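Long-range contacts in diaminopropionate ammonia-lyase (PDB 4D9I), which catalyses the pyridoxal phosphate-dependent alpha,beta-elimination of both L- and D-diaminopropionate to pyruvate and ammonia: residues Phe4-Asp9 and Asp314-Leu319; Ala147-Asp152 and Thr380-Tyr385; Thr284-Leu289 and Gly337-Val342. All blocks are in the same frame, centred on the assembly; numbering follows the deposited sequence.

Contact 1: residues Phe4-Asp9 and Asp314-Leu319; sequences FSLKID and DSVAAL
Phe4 and Leu6 pack against Ser315, Val316 and Leu319 in a buried, mainly apolar contact. It lies where the N-terminal arm of the chain crosses the first turn of helix 315-325. The three helix residues are one and then three positions apart, so they line one side of that turn. Leu6 carries most of the contact, and its CA comes to 6.9 Å from the CA of Val316. Leu6 CD2 rests on the Ser315 hydroxyl, 3.4 Å from Ser315 OG, a van der Waals contact. CD1 reaches the same oxygen and Val316 CG2, and Leu6 CD1 also lies 4.1 Å from Leu319 CD2. The beta carbon is used too. Leu6 CB lies 4.0 Å from Val316 CG2, as the two side chains run alongside each other, antiparallel.

Phe4 and Leu319 point at each other from opposite sides of the contact. Phe4 CG is tucked between the backbone N and the carbonyl carbon (chi1 57°), which swings the ring toward the helix. The ring meets Leu319 with its edge: Phe4 CZ is 3.8 Å from Leu319 CD2, and the methyl lies near the ring plane. In the fold, the arm leads into strand 8-12, an outermost strand of the mixed sheet, antiparallel to strand 308-312. That neighbour runs on into helix 315-325, so the arm follows the strand-to-helix connection and covers the helix start. Backbone bonds of Lys7 with Gln313 and of Asp9 with Ser311 continue the pairing. Lys7 turns its amine off to a salt bridge with Asp261. The Phe4 ring also meets that of Tyr352, and the side chain touches Glu391 of the second subunit.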
loop_
_atom_site.group_PDB
_atom_site.type_symbol
_atom_site.label_atom_id
_atom_site.label_comp_id
_atom_site.label_asym_id
_atom_site.label_seq_id
_atom_site.Cartn_x
_atom_site.Cartn_y
_atom_site.Cartn_z
ATOM N N PHE B 4 12.740 -1.192 15.115
ATOM C CA PHE B 4 13.499 -2.295 14.523
ATOM C C PHE B 4 14.835 -1.804 13.970
ATOM O O PHE B 4 14.965 -0.629 13.627
ATOM C CB PHE B 4 12.679 -3.007 13.436
ATOM C CG PHE B 4 12.199 -2.101 12.313
ATOM C CD1 PHE B 4 12.981 -1.904 11.170
ATOM C CD2 PHE B 4 10.949 -1.496 12.369
ATOM C CE1 PHE B 4 12.536 -1.098 10.122
ATOM C CE2 PHE B 4 10.492 -0.696 11.322
ATOM C CZ PHE B 4 11.294 -0.491 10.198
ATOM N N SER B 5 15.810 -2.715 13.880
ATOM C CA SER B 5 17.149 -2.366 13.440
ATOM C C SER B 5 17.502 -3.059 12.135
ATOM O O SER B 5 17.842 -4.237 12.118
ATOM C CB SER B 5 18.182 -2.709 14.514
ATOM O OG SER B 5 17.944 -1.977 15.701
ATOM N N LEU B 6 17.416 -2.318 11.041
ATOM C CA LEU B 6 17.882 -2.810 9.748
ATOM C C LEU B 6 19.279 -2.282 9.540
ATOM O O LEU B 6 19.579 -1.129 9.880
ATOM C CB LEU B 6 16.953 -2.391 8.607
ATOM C CG LEU B 6 15.513 -2.937 8.715
ATOM C CD1 LEU B 6 14.692 -2.475 7.525
ATOM C CD2 LEU B 6 15.489 -4.460 8.805
ATOM N N LYS B 7 20.132 -3.140 8.996
ATOM C CA LYS B 7 21.515 -2.784 8.762
ATOM C C LYS B 7 21.574 -1.553 7.851
ATOM O O LYS B 7 21.140 -1.604 6.703
ATOM C CB LYS B 7 22.257 -3.973 8.151
ATOM C CG LYS B 7 23.702 -3.684 7.798
ATOM C CD LYS B 7 24.207 -4.680 6.767
ATOM C CE LYS B 7 25.646 -4.372 6.409
ATOM N NZ LYS B 7 26.354 -5.516 5.756
ATOM N N ILE B 8 22.052 -0.430 8.392
ATOM C CA ILE B 8 22.354 0.756 7.576
ATOM C C ILE B 8 23.744 1.271 7.931
ATOM O O ILE B 8 23.899 2.054 8.878
ATOM C CB ILE B 8 21.387 1.938 7.812
ATOM C CG1 ILE B 8 19.922 1.537 7.677
ATOM C CG2 ILE B 8 21.697 3.073 6.834
ATOM C CD1 ILE B 8 19.018 2.456 8.478
ATOM N N ASP B 9 24.753 0.835 7.193
ATOM C CA ASP B 9 26.105 1.309 7.438
ATOM C C ASP B 9 26.341 2.566 6.621
ATOM O O ASP B 9 26.118 2.567 5.406
ATOM C CB ASP B 9 27.129 0.228 7.077
ATOM C CG ASP B 9 27.089 -0.960 8.037
ATOM O OD1 ASP B 9 26.729 -0.778 9.207
ATOM O OD2 ASP B 9 27.436 -2.081 7.619
ATOM N N ASP B 314 19.096 -5.912 2.406
ATOM C CA ASP B 314 18.112 -6.123 1.335
ATOM C C ASP B 314 16.703 -5.623 1.675
ATOM O O ASP B 314 16.064 -4.950 0.863
ATOM C CB ASP B 314 18.021 -7.612 0.991
ATOM C CG ASP B 314 18.961 -8.022 -0.125
ATOM O OD1 ASP B 314 19.144 -9.248 -0.331
ATOM O OD2 ASP B 314 19.519 -7.129 -0.806
ATOM N N SER B 315 16.235 -5.956 2.880
ATOM C CA SER B 315 14.886 -5.621 3.345
ATOM C C SER B 315 14.571 -4.116 3.485
ATOM O O SER B 315 13.399 -3.721 3.596
ATOM C CB SER B 315 14.606 -6.344 4.670
ATOM O OG SER B 315 15.482 -5.896 5.686
ATOM N N VAL B 316 15.605 -3.277 3.441
ATOM C CA VAL B 316 15.421 -1.828 3.407
ATOM C C VAL B 316 14.617 -1.417 2.164
ATOM O O VAL B 316 13.724 -0.563 2.249
ATOM C CB VAL B 316 16.788 -1.093 3.438
ATOM C CG1 VAL B 316 16.626 0.393 3.139
ATOM C CG2 VAL B 316 17.459 -1.278 4.792
ATOM N N ALA B 317 14.938 -2.047 1.027
ATOM C CA ALA B 317 14.284 -1.784 -0.250
ATOM C C ALA B 317 12.826 -2.214 -0.184
ATOM O O ALA B 317 11.944 -1.447 -0.550
ATOM C CB ALA B 317 15.031 -2.495 -1.396
ATOM N N ALA B 318 12.583 -3.416 0.342
ATOM C CA ALA B 318 11.217 -3.912 0.571
ATOM C C ALA B 318 10.370 -2.920 1.390
ATOM O O ALA B 318 9.251 -2.615 1.009
ATOM C CB ALA B 318 11.242 -5.276 1.230
ATOM N N LEU B 319 10.913 -2.430 2.504
ATOM C CA LEU B 319 10.252 -1.421 3.337
ATOM C C LEU B 319 9.903 -0.165 2.513
ATOM O O LEU B 319 8.787 0.316 2.558
ATOM C CB LEU B 319 11.162 -1.055 4.508
ATOM C CG LEU B 319 10.747 0.090 5.450
ATOM C CD1 LEU B 319 9.434 -0.266 6.140
ATOM C CD2 LEU B 319 11.847 0.309 6.488
#

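Contact 2: residues Ala147-Asp152 and Thr380-Tyr385; sequences AQERVD and TDVKHY
Glu149 holds CG anti to its own backbone N (chi1 -173°) and runs extended beyond it, which carries its carboxylate to Val382. There Glu149 OE1 accepts a nearly straight hydrogen bond from Val382 N, at 2.9 Å with an N-H...O angle of 166°. The oxygen is met on its syn side, close to the carboxylate plane.

Arg150 is extended from CG to NE and brings its guanidinium over Asp381. Asp381 CB lies over one face, 3.6 Å from Arg150 NH2. At the edge, in plane, Arg150 NH2 donates to Thr380 OG1 at 2.9 Å; Glu377 is a second partner of that hydroxyl. The Asp381 carboxylate is turned 88° from the guanidinium. Asp381 OD2 makes only a long salt bridge with Arg150 NH1, 4.0 Å away, and water 2 bridges them, accepting from NH1 and donating to OD2.

Helix 148-155 follows strand 137-142 of the parallel sheet, and helix 382-389 comes after strand 370-375 of the mixed sheet. The contact joins these two helix starts at the surface of this fold type II enzyme.

Asp381 is the N-cap of helix 382-389: Asp381 OD1 accepts from His384 N at 3.0 Å, from above the carboxylate plane. Two acids thus serve this helix start, and its N-terminal dipole would probably favour both as anions. Water 1 donates to Glu149 OE1 and Asp381 OD1, which are 4.3 Å apart, and should ease their repulsion. Arg150 also packs on Ala287 and lies about 6 Å, side chain to side chain, from Asp120, the inferred proton acceptor for the L-isomer.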
loop_
_atom_site.group_PDB
_atom_site.type_symbol
_atom_site.label_atom_id
_atom_site.label_comp_id
_atom_site.label_asym_id
_atom_site.label_seq_id
_atom_site.Cartn_x
_atom_site.Cartn_y
_atom_site.Cartn_z
ATOM N N ALA B 147 13.564 -12.825 -14.322
ATOM C CA ALA B 147 12.105 -12.891 -14.269
ATOM C C ALA B 147 11.563 -12.983 -15.684
ATOM O O ALA B 147 11.890 -12.152 -16.530
ATOM C CB ALA B 147 11.542 -11.657 -13.568
ATOM N N GLN B 148 10.732 -13.992 -15.925
ATOM C CA GLN B 148 10.115 -14.224 -17.233
ATOM C C GLN B 148 9.423 -12.978 -17.786
ATOM O O GLN B 148 9.450 -12.733 -18.995
ATOM C CB GLN B 148 9.119 -15.384 -17.155
ATOM C CG GLN B 148 8.692 -15.936 -18.507
ATOM C CD GLN B 148 9.808 -16.679 -19.210
ATOM O OE1 GLN B 148 10.344 -16.217 -20.216
ATOM N NE2 GLN B 148 10.170 -17.844 -18.671
ATOM N N GLU B 149 8.807 -12.194 -16.905
ATOM C CA GLU B 149 8.134 -10.965 -17.325
ATOM C C GLU B 149 9.080 -9.978 -17.996
ATOM O O GLU B 149 8.713 -9.332 -18.975
ATOM C CB GLU B 149 7.438 -10.276 -16.148
ATOM C CG GLU B 149 6.578 -9.094 -16.577
ATOM C CD GLU B 149 5.928 -8.348 -15.417
ATOM O OE1 GLU B 149 6.011 -8.808 -14.267
ATOM O OE2 GLU B 149 5.320 -7.298 -15.672
ATOM N N ARG B 150 10.290 -9.856 -17.462
ATOM C CA ARG B 150 11.256 -8.915 -18.008
ATOM C C ARG B 150 11.781 -9.400 -19.375
ATOM O O ARG B 150 11.979 -8.593 -20.298
ATOM C CB ARG B 150 12.393 -8.663 -17.017
ATOM C CG ARG B 150 11.964 -7.962 -15.740
ATOM C CD ARG B 150 13.137 -7.776 -14.794
ATOM N NE ARG B 150 12.775 -6.853 -13.729
ATOM C CZ ARG B 150 12.811 -7.120 -12.425
ATOM N NH1 ARG B 150 13.236 -8.289 -11.967
ATOM N NH2 ARG B 150 12.443 -6.177 -11.573
ATOM N N VAL B 151 11.977 -10.712 -19.497
ATOM C CA VAL B 151 12.309 -11.363 -20.770
ATOM C C VAL B 151 11.235 -11.016 -21.793
ATOM O O VAL B 151 11.526 -10.513 -22.879
ATOM C CB VAL B 151 12.403 -12.903 -20.605
ATOM C CG1 VAL B 151 12.559 -13.593 -21.950
ATOM C CG2 VAL B 151 13.537 -13.268 -19.659
ATOM N N ASP B 152 9.986 -11.252 -21.399
ATOM C CA ASP B 152 8.840 -11.010 -22.259
ATOM C C ASP B 152 8.693 -9.537 -22.665
ATOM O O ASP B 152 8.316 -9.254 -23.803
ATOM C CB ASP B 152 7.563 -11.591 -21.615
ATOM C CG ASP B 152 7.542 -13.128 -21.648
ATOM O OD1 ASP B 152 8.387 -13.719 -22.352
ATOM O OD2 ASP B 152 6.697 -13.753 -20.962
ATOM N N THR B 380 8.304 -3.426 -12.270
ATOM C CA THR B 380 8.768 -4.094 -13.461
ATOM C C THR B 380 8.652 -5.621 -13.345
ATOM O O THR B 380 8.624 -6.306 -14.349
ATOM C CB THR B 380 10.201 -3.650 -13.802
ATOM O OG1 THR B 380 11.036 -3.862 -12.664
ATOM C CG2 THR B 380 10.212 -2.165 -14.169
ATOM N N ASP B 381 8.595 -6.132 -12.116
ATOM C CA ASP B 381 8.300 -7.525 -11.835
ATOM C C ASP B 381 7.035 -7.546 -10.946
ATOM O O ASP B 381 7.139 -7.398 -9.731
ATOM C CB ASP B 381 9.486 -8.190 -11.116
ATOM C CG ASP B 381 9.223 -9.654 -10.745
ATOM O OD1 ASP B 381 8.061 -10.100 -10.730
ATOM O OD2 ASP B 381 10.194 -10.370 -10.439
ATOM N N VAL B 382 5.864 -7.721 -11.556
ATOM C CA VAL B 382 4.606 -7.570 -10.804
ATOM C C VAL B 382 4.410 -8.660 -9.743
ATOM O O VAL B 382 3.771 -8.418 -8.702
ATOM C CB VAL B 382 3.362 -7.429 -11.715
ATOM C CG1 VAL B 382 3.498 -6.228 -12.636
ATOM C CG2 VAL B 382 3.117 -8.695 -12.516
ATOM N N LYS B 383 4.959 -9.850 -10.022
ATOM C CA LYS B 383 4.915 -10.990 -9.109
ATOM C C LYS B 383 5.622 -10.619 -7.812
ATOM O O LYS B 383 5.043 -10.691 -6.737
ATOM C CB LYS B 383 5.611 -12.199 -9.751
ATOM C CG LYS B 383 5.259 -13.544 -9.146
ATOM C CD LYS B 383 5.720 -14.655 -10.089
ATOM C CE LYS B 383 5.496 -16.037 -9.498
ATOM N NZ LYS B 383 6.055 -16.128 -8.116
ATOM N N HIS B 384 6.879 -10.195 -7.939
ATOM C CA HIS B 384 7.697 -9.766 -6.802
ATOM C C HIS B 384 7.110 -8.558 -6.096
ATOM O O HIS B 384 7.103 -8.467 -4.843
ATOM C CB HIS B 384 9.125 -9.509 -7.309
ATOM C CG HIS B 384 10.066 -8.983 -6.263
ATOM N ND1 HIS B 384 10.577 -9.760 -5.290
ATOM C CD2 HIS B 384 10.570 -7.702 -6.054
ATOM C CE1 HIS B 384 11.371 -9.020 -4.495
ATOM N NE2 HIS B 384 11.368 -7.754 -4.967
ATOM N N TYR B 385 6.642 -7.593 -6.889
ATOM C CA TYR B 385 6.088 -6.362 -6.323
ATOM C C TYR B 385 4.936 -6.711 -5.367
ATOM O O TYR B 385 4.900 -6.252 -4.225
ATOM C CB TYR B 385 5.583 -5.413 -7.417
ATOM C CG TYR B 385 5.051 -4.123 -6.813
ATOM C CD1 TYR B 385 5.926 -3.134 -6.379
ATOM C CD2 TYR B 385 3.679 -3.929 -6.630
ATOM C CE1 TYR B 385 5.464 -1.959 -5.787
ATOM C CE2 TYR B 385 3.199 -2.761 -6.049
ATOM C CZ TYR B 385 4.075 -1.798 -5.627
ATOM O OH TYR B 385 3.596 -0.661 -5.072
HETATM O O HOH W 1 6.725 -10.936 -12.723
HETATM O O HOH W 2 12.502 -9.458 -9.513
#

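Contact 3: residues Thr284-Leu289 and Gly337-Val342; sequences TIMAGL and GESGAV
The Glu338 carboxylate has Met286 over one face and His384 close to the other. Met286 CB sits almost squarely above the group, 3.5 Å from Glu338 CD. The chain then bends at its third torsion (chi3 78°), which brings the terminal methyl back over the same face, with Met286 CE 3.6 Å from Glu338 OE2. On the opposite face His384 NE2 approaches OE1. With an alanine here, Met286 would probably lose the flat surface under CB and CE, a gap would open on this side of its chain, and His384 would lose a close polar neighbour.

Residues Met286 to Leu289 form a type II beta turn facing the start of helix 338-352. Gly288 takes the positive phi of the turn (103°). These backbone angles call for glycine, and the turn lies tight against Ser339 CB. Gly288 N bonds Asp120 OD1, the inferred proton acceptor for the L-isomer, and Gly288 O binds a Tris molecule, probably from the crystallisation liquor.

Ser339 OG donates to Ala287 O at a short 2.5 Å, from well above the carbonyl plane. Water 3 donates to the same Ala287 O and accepts from Ser339 N, so the carbonyl is held at two points. Leu289 packs against the same hydroxyl: Leu289 CG is 3.3 Å from Ser339 OG, and Leu289 CD1 is 3.9 Å from Val342 CG1.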
loop_
_atom_site.group_PDB
_atom_site.type_symbol
_atom_site.label_atom_id
_atom_site.label_comp_id
_atom_site.label_asym_id
_atom_site.label_seq_id
_atom_site.Cartn_x
_atom_site.Cartn_y
_atom_site.Cartn_z
ATOM N N THR B 284 21.563 -13.212 -7.359
ATOM C CA THR B 284 21.043 -12.883 -6.032
ATOM C C THR B 284 20.559 -11.427 -5.896
ATOM O O THR B 284 19.560 -11.167 -5.218
ATOM C CB THR B 284 22.087 -13.184 -4.935
ATOM N N ILE B 285 21.254 -10.496 -6.548
ATOM C CA ILE B 285 21.054 -9.041 -6.349
ATOM C C ILE B 285 19.761 -8.469 -6.962
ATOM O O ILE B 285 19.418 -8.803 -8.102
ATOM C CB ILE B 285 22.271 -8.256 -6.903
ATOM C CG1 ILE B 285 23.570 -8.661 -6.182
ATOM C CG2 ILE B 285 22.051 -6.760 -6.823
ATOM C CD1 ILE B 285 23.522 -8.569 -4.666
ATOM N N MET B 286 19.063 -7.607 -6.211
ATOM C CA MET B 286 17.867 -6.901 -6.712
ATOM C C MET B 286 18.128 -6.245 -8.080
ATOM O O MET B 286 19.109 -5.502 -8.258
ATOM C CB MET B 286 17.323 -5.875 -5.692
ATOM C CG MET B 286 18.320 -4.837 -5.172
ATOM S SD MET B 286 17.660 -3.734 -3.885
ATOM C CE MET B 286 17.747 -4.826 -2.457
ATOM N N ALA B 287 17.260 -6.547 -9.041
ATOM C CA ALA B 287 17.478 -6.157 -10.435
ATOM C C ALA B 287 17.690 -4.643 -10.554
ATOM O O ALA B 287 16.961 -3.857 -9.945
ATOM C CB ALA B 287 16.316 -6.629 -11.304
ATOM N N GLY B 288 18.708 -4.239 -11.309
ATOM C CA GLY B 288 19.017 -2.819 -11.446
ATOM C C GLY B 288 20.204 -2.380 -10.612
ATOM O O GLY B 288 20.950 -1.468 -11.001
ATOM N N LEU B 289 20.414 -3.026 -9.472
ATOM C CA LEU B 289 21.525 -2.615 -8.614
ATOM C C LEU B 289 22.676 -3.621 -8.555
ATOM O O LEU B 289 23.385 -3.690 -7.548
ATOM C CB LEU B 289 21.026 -2.206 -7.212
ATOM C CG LEU B 289 20.052 -1.017 -7.166
ATOM C CD1 LEU B 289 19.536 -0.788 -5.747
ATOM C CD2 LEU B 289 20.634 0.265 -7.752
ATOM N N GLY B 337 9.598 -0.277 -7.649
ATOM C CA GLY B 337 10.189 -1.616 -7.617
ATOM C C GLY B 337 11.261 -1.714 -6.553
ATOM O O GLY B 337 11.613 -0.722 -5.932
ATOM N N GLU B 338 11.816 -2.904 -6.370
ATOM C CA GLU B 338 12.806 -3.107 -5.311
ATOM C C GLU B 338 13.981 -2.109 -5.349
ATOM O O GLU B 338 14.255 -1.405 -4.351
ATOM C CB GLU B 338 13.310 -4.547 -5.321
ATOM C CG GLU B 338 14.020 -4.911 -4.033
ATOM C CD GLU B 338 14.353 -6.382 -3.958
ATOM O OE1 GLU B 338 14.186 -7.085 -4.964
ATOM O OE2 GLU B 338 14.795 -6.840 -2.893
ATOM N N SER B 339 14.635 -2.026 -6.504
ATOM C CA SER B 339 15.699 -1.057 -6.710
ATOM C C SER B 339 15.238 0.398 -6.783
ATOM O O SER B 339 16.008 1.306 -6.464
ATOM C CB SER B 339 16.500 -1.403 -7.971
ATOM O OG SER B 339 17.203 -2.602 -7.747
ATOM N N GLY B 340 14.016 0.616 -7.248
ATOM C CA GLY B 340 13.455 1.956 -7.293
ATOM C C GLY B 340 13.252 2.578 -5.920
ATOM O O GLY B 340 13.340 3.791 -5.778
ATOM N N ALA B 341 12.989 1.734 -4.919
ATOM C CA ALA B 341 12.483 2.192 -3.628
ATOM C C ALA B 341 13.512 2.312 -2.499
ATOM O O ALA B 341 13.191 2.835 -1.435
ATOM C CB ALA B 341 11.312 1.307 -3.183
ATOM N N VAL B 342 14.746 1.885 -2.748
ATOM C CA VAL B 342 15.726 1.682 -1.686
ATOM C C VAL B 342 16.196 2.982 -1.030
ATOM O O VAL B 342 16.496 2.981 0.157
ATOM C CB VAL B 342 16.923 0.800 -2.144
ATOM C CG1 VAL B 342 17.862 1.556 -3.079
ATOM C CG2 VAL B 342 17.687 0.256 -0.947
HETATM O O HOH W 3 14.491 -4.103 -8.644
#

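The six segments come along the chain as 4-9, 147-152, 284-289, 314-319, 337-342 and 380-385. Contact 3 is the middle one, its centre about 13 Å from that of contact 1 and 12 Å from that of contact 2. Contacts 1 and 2 do not touch, and their centres are about 23 Å apart. Between contacts 1 and 3, Ala317 packs on Glu338 and Val342 of helix 338-352 and on Met286 of the loop. Contacts 2 and 3 meet at His384 with Glu338 and at Arg150 with Ala287. The row thus runs from an outer strand of the mixed sheet, past Asp120, the inferred proton acceptor, to helix 148-155, which connects two strands of the parallel sheet.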